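Local coordinates for YrrB protein (Bacillus subtilis, PDB 2Q7F) that probably mediates complex formation among RNA sulfuration components, RNA processing components and aminoacyl-tRNA synthetases, as a monomeric protein built of TPR repeats, at residues A[99-103]-A[104-108]; A[113-116]-A[117-121]. One frame throughout, in Å; residues are numbered along the deposited sequence.

Contact 1 of 2, residues A[99-103]-A[104-108]; sequences NVYVV and KEMYK
Tyr101 and Met106 meet across the tight turn between the two antiparallel helices of the third TPR repeat, a local contact in which a Schellman motif ends helix 91-103 and Met106 sits at the N-cap position of helix 107-120. The backbone makes the turn. Lys104 N still keeps the regular helical bond to Val100 O (3.1 Å), whereas Met106 N reaches back five residues to Tyr101 O at 2.8 Å. Between them Glu105, with a positive phi of 54°, turns its N-H to Val102 O at 2.7 Å; this donor sits well above the carbonyl plane.

Beside the turn, the Met106 side chain slants across the edge of the Tyr101 ring, at CD1 and CE1: CB lies 3.9 Å from CD1, and SD stands 5.2 Å from the ring centroid, almost in the ring plane, a Met-aromatic contact at the edge. With chi1 at -82°, the tyrosine ring swings off the helix beside its own backbone N, which brings CD1 up to the methionine.

Lys104 lies alongside Val100, its CD 4.1 Å from CG1, and its NZ forms a salt bridge with Glu74. With an alanine here, the Glu74 carboxylate would probably lose this positive mate, and Val100 CG1 the aliphatic chain that lies beside it.

Around the turn, Val100 and Tyr101 pack on Leu77 of helix 73-86, Val102 fits against Ala110 of helix 107-120, and Val102 and Tyr107 both touch Val134 of helix 125-137.

Contact 2 of 2, residues A[113-116]-A[117-121]; sequences MFEK and ALRAG
Ala117 bonds back to Met113 in the last turns of helix 107-120, its N 2.9 Å from Met113 O, and its methyl rests against the carbonyl oxygen of Phe114 (CB to O 3.4 Å). This alanine is buried, with Tyr94 of helix 91-103 packed on it. Leu118 follows with the straightest bond of the segment: N to Phe114 O is 3.0 Å, and the N-H points at the oxygen at 179°. Its side chain and the Phe114 ring both reach Leu127 of helix 125-137.

These are successive i to i+4 bonds on the second helix of TPR 3, whose Met113, Phe114 and Ala117 pack against the first helix, the paired-helix packing of a tetratricopeptide repeat.

Arg119 donates its backbone N-H to Glu115 O, then folds its side chain back over the preceding turn. The chain bends at chi2 and chi3, laying one guanidinium face over the backbone near Glu115 O and Lys116 CA. NH2 comes 3.5 Å from Lys116 CG and equally near Lys116 NZ, a close approach of like charges. The Glu115 carboxylate, which may partly offset the arginine's charge, stands perpendicular to the guanidinium, with OE2 4.5 Å from NH1, beyond a salt bridge; Lys116 NZ has a long, weak ion pair with Asp112.

Ala120 N closes on Lys116 O at 2.7 Å, and its CB touches the same oxygen. At Gly121 phi turns to 135° and the helix stops in a Schellman motif: the glycine N bonds to Leu118 O and, weakly, to Ala117 O. A CB at these backbone angles would collide with Ala120 O, which a glycine avoids.

Contact 1 and contact 2 come in series along the chain, their centres about 15 Å apart, and both lie within TPR 3. Residues 99-108 span the turn from helix 91-103 into helix 107-120; residues 113-121 carry the latter helix to its end, so the two contacts hold Schellman motifs that close successive helices. Because the helices double back on each other, the contacts also touch: Val102 CG2 lies 3.7 Å from Phe114 CE2, and Tyr101 CD2 is 3.8 Å from Met113 CG. Both also meet helix 125-137 at Met130, joining this hairpin to the next helix in the stacked array from which a TPR protein is built.

Contact 1 of 2, residues A[99-103]-A[104-108]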
loop_
_atom_site.group_PDB
_atom_site.type_symbol
_atom_site.label_atom_id
_atom_site.label_comp_id
_atom_site.label_asym_id
_atom_site.label_seq_id
_atom_site.Cartn_x
_atom_site.Cartn_y
_atom_site.Cartn_z
ATOM N N ASN A 99 -3.520 -4.838 -9.016
ATOM C CA ASN A 99 -4.325 -5.313 -7.901
ATOM C C ASN A 99 -4.512 -6.838 -7.909
ATOM O O ASN A 99 -4.509 -7.474 -6.853
ATOM C CB ASN A 99 -5.665 -4.589 -7.855
ATOM C CG ASN A 99 -5.547 -3.191 -7.276
ATOM O OD1 ASN A 99 -6.005 -2.199 -7.868
ATOM N ND2 ASN A 99 -4.922 -3.098 -6.111
ATOM N N VAL A 100 -4.650 -7.418 -9.096
ATOM C CA VAL A 100 -4.777 -8.867 -9.217
ATOM C C VAL A 100 -3.490 -9.524 -8.720
ATOM O O VAL A 100 -3.522 -10.488 -7.963
ATOM C CB VAL A 100 -5.093 -9.292 -10.678
ATOM C CG1 VAL A 100 -5.072 -10.822 -10.835
ATOM C CG2 VAL A 100 -6.445 -8.728 -11.108
ATOM N N TYR A 101 -2.363 -8.960 -9.141
ATOM C CA TYR A 101 -1.061 -9.435 -8.736
ATOM C C TYR A 101 -0.876 -9.312 -7.231
ATOM O O TYR A 101 -0.231 -10.162 -6.609
ATOM C CB TYR A 101 0.038 -8.698 -9.500
ATOM C CG TYR A 101 0.286 -9.278 -10.868
ATOM C CD1 TYR A 101 0.831 -10.557 -11.016
ATOM C CD2 TYR A 101 -0.013 -8.558 -12.019
ATOM C CE1 TYR A 101 1.064 -11.104 -12.282
ATOM C CE2 TYR A 101 0.214 -9.101 -13.298
ATOM C CZ TYR A 101 0.748 -10.373 -13.420
ATOM O OH TYR A 101 0.976 -10.917 -14.671
ATOM N N VAL A 102 -1.455 -8.263 -6.652
ATOM C CA VAL A 102 -1.382 -8.052 -5.208
ATOM C C VAL A 102 -2.146 -9.165 -4.495
ATOM O O VAL A 102 -1.623 -9.793 -3.573
ATOM C CB VAL A 102 -1.895 -6.644 -4.795
ATOM C CG1 VAL A 102 -2.239 -6.592 -3.331
ATOM C CG2 VAL A 102 -0.847 -5.598 -5.103
ATOM N N VAL A 103 -3.369 -9.422 -4.949
ATOM C CA VAL A 103 -4.209 -10.433 -4.324
ATOM C C VAL A 103 -3.497 -11.783 -4.361
ATOM O O VAL A 103 -3.566 -12.553 -3.419
ATOM C CB VAL A 103 -5.612 -10.496 -4.973
ATOM C CG1 VAL A 103 -6.435 -11.644 -4.395
ATOM C CG2 VAL A 103 -6.328 -9.190 -4.758
ATOM N N LYS A 104 -2.774 -12.036 -5.440
ATOM C CA LYS A 104 -2.077 -13.304 -5.617
ATOM C C LYS A 104 -0.680 -13.220 -5.012
ATOM O O LYS A 104 0.113 -14.157 -5.135
ATOM C CB LYS A 104 -2.000 -13.662 -7.108
ATOM C CG LYS A 104 -3.351 -13.714 -7.834
ATOM C CD LYS A 104 -3.185 -14.091 -9.303
ATOM C CE LYS A 104 -2.890 -15.592 -9.486
ATOM N NZ LYS A 104 -4.085 -16.402 -9.867
ATOM N N GLU A 105 -0.384 -12.088 -4.374
ATOM C CA GLU A 105 0.897 -11.850 -3.684
ATOM C C GLU A 105 2.134 -12.084 -4.551
ATOM O O GLU A 105 3.137 -12.650 -4.105
ATOM C CB GLU A 105 0.995 -12.659 -2.391
ATOM C CG GLU A 105 -0.088 -12.383 -1.368
ATOM C CD GLU A 105 -0.051 -13.402 -0.246
ATOM O OE1 GLU A 105 -0.112 -14.620 -0.539
ATOM O OE2 GLU A 105 0.062 -12.991 0.931
ATOM N N MET A 106 2.035 -11.648 -5.799
ATOM C CA MET A 106 3.171 -11.587 -6.696
ATOM C C MET A 106 3.568 -10.109 -6.729
ATOM O O MET A 106 3.100 -9.327 -7.575
ATOM C CB MET A 106 2.786 -12.129 -8.074
ATOM C CG MET A 106 2.466 -13.606 -8.057
ATOM S SD MET A 106 1.532 -14.192 -9.479
ATOM C CE MET A 106 1.379 -15.902 -9.005
ATOM N N TYR A 107 4.412 -9.730 -5.776
ATOM C CA TYR A 107 4.683 -8.322 -5.509
ATOM C C TYR A 107 5.608 -7.688 -6.522
ATOM O O TYR A 107 5.471 -6.505 -6.843
ATOM C CB TYR A 107 5.218 -8.142 -4.091
ATOM C CG TYR A 107 4.224 -8.544 -3.029
ATOM C CD1 TYR A 107 3.010 -7.869 -2.892
ATOM C CD2 TYR A 107 4.490 -9.598 -2.172
ATOM C CE1 TYR A 107 2.086 -8.237 -1.921
ATOM C CE2 TYR A 107 3.576 -9.975 -1.195
ATOM C CZ TYR A 107 2.379 -9.290 -1.073
ATOM O OH TYR A 107 1.474 -9.664 -0.106
ATOM N N LYS A 108 6.549 -8.474 -7.023
ATOM C CA LYS A 108 7.496 -7.996 -8.020
ATOM C C LYS A 108 6.754 -7.584 -9.292
ATOM O O LYS A 108 7.073 -6.571 -9.915
ATOM C CB LYS A 108 8.538 -9.079 -8.307
ATOM C CG LYS A 108 9.704 -8.630 -9.157
ATOM C CD LYS A 108 10.716 -9.760 -9.285
ATOM C CE LYS A 108 12.105 -9.234 -9.571
ATOM N NZ LYS A 108 12.866 -10.207 -10.395
#

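Contact 2 of 2, residues A[113-116]-A[117-121]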
loop_
_atom_site.group_PDB
_atom_site.type_symbol
_atom_site.label_atom_id
_atom_site.label_comp_id
_atom_site.label_asym_id
_atom_site.label_seq_id
_atom_site.Cartn_x
_atom_site.Cartn_y
_atom_site.Cartn_z
ATOM N N MET A 113 3.577 -3.488 -12.563
ATOM C CA MET A 113 2.296 -2.956 -13.041
ATOM C C MET A 113 1.987 -1.569 -12.503
ATOM O O MET A 113 1.533 -0.690 -13.259
ATOM C CB MET A 113 1.120 -3.897 -12.716
ATOM C CG MET A 113 1.026 -5.194 -13.562
ATOM S SD MET A 113 0.964 -5.012 -15.373
ATOM C CE MET A 113 2.686 -5.315 -15.800
ATOM N N PHE A 114 2.224 -1.372 -11.205
ATOM C CA PHE A 114 1.940 -0.079 -10.574
ATOM C C PHE A 114 2.838 1.025 -11.092
ATOM O O PHE A 114 2.388 2.144 -11.299
ATOM C CB PHE A 114 2.005 -0.155 -9.051
ATOM C CG PHE A 114 0.857 -0.882 -8.438
ATOM C CD1 PHE A 114 -0.440 -0.717 -8.933
ATOM C CD2 PHE A 114 1.054 -1.729 -7.357
ATOM C CE1 PHE A 114 -1.529 -1.403 -8.367
ATOM C CE2 PHE A 114 -0.026 -2.413 -6.784
ATOM C CZ PHE A 114 -1.319 -2.245 -7.293
ATOM N N GLU A 115 4.111 0.712 -11.299
ATOM C CA GLU A 115 5.031 1.697 -11.825
ATOM C C GLU A 115 4.688 2.037 -13.284
ATOM O O GLU A 115 4.862 3.180 -13.714
ATOM C CB GLU A 115 6.484 1.242 -11.645
ATOM C CG GLU A 115 7.428 2.398 -11.313
ATOM C CD GLU A 115 8.583 2.002 -10.397
ATOM O OE1 GLU A 115 8.335 1.531 -9.268
ATOM O OE2 GLU A 115 9.749 2.176 -10.803
ATOM N N LYS A 116 4.174 1.062 -14.032
ATOM C CA LYS A 116 3.705 1.321 -15.398
ATOM C C LYS A 116 2.456 2.194 -15.398
ATOM O O LYS A 116 2.289 3.052 -16.275
ATOM C CB LYS A 116 3.450 0.025 -16.169
ATOM C CG LYS A 116 4.707 -0.735 -16.588
ATOM C CD LYS A 116 4.351 -1.821 -17.576
ATOM C CE LYS A 116 5.399 -2.904 -17.667
ATOM N NZ LYS A 116 6.707 -2.375 -18.106
ATOM N N ALA A 117 1.586 1.985 -14.412
ATOM C CA ALA A 117 0.394 2.813 -14.266
ATOM C C ALA A 117 0.826 4.258 -14.056
ATOM O O ALA A 117 0.434 5.164 -14.818
ATOM C CB ALA A 117 -0.469 2.321 -13.115
ATOM N N LEU A 118 1.668 4.450 -13.044
ATOM C CA LEU A 118 2.267 5.736 -12.750
ATOM C C LEU A 118 2.983 6.320 -13.974
ATOM O O LEU A 118 2.840 7.510 -14.270
ATOM C CB LEU A 118 3.209 5.608 -11.553
ATOM C CG LEU A 118 4.142 6.751 -11.138
ATOM C CD1 LEU A 118 3.408 8.077 -10.919
ATOM C CD2 LEU A 118 4.885 6.361 -9.883
ATOM N N ARG A 119 3.729 5.489 -14.697
ATOM C CA ARG A 119 4.392 5.956 -15.907
ATOM C C ARG A 119 3.406 6.366 -16.990
ATOM O O ARG A 119 3.669 7.314 -17.732
ATOM C CB ARG A 119 5.378 4.923 -16.439
ATOM C CG ARG A 119 6.817 5.351 -16.246
ATOM C CD ARG A 119 7.719 4.224 -15.810
ATOM N NE ARG A 119 7.580 3.031 -16.636
ATOM C CZ ARG A 119 7.999 1.824 -16.273
ATOM N NH1 ARG A 119 8.598 1.654 -15.100
ATOM N NH2 ARG A 119 7.823 0.790 -17.089
ATOM N N ALA A 120 2.271 5.666 -17.069
ATOM C CA ALA A 120 1.264 5.964 -18.092
ATOM C C ALA A 120 0.388 7.166 -17.741
ATOM O O ALA A 120 -0.365 7.643 -18.585
ATOM C CB ALA A 120 0.405 4.737 -18.407
ATOM N N GLY A 121 0.483 7.654 -16.503
ATOM C CA GLY A 121 -0.193 8.895 -16.138
ATOM C C GLY A 121 -0.955 8.915 -14.829
ATOM O O GLY A 121 -1.166 9.983 -14.272
#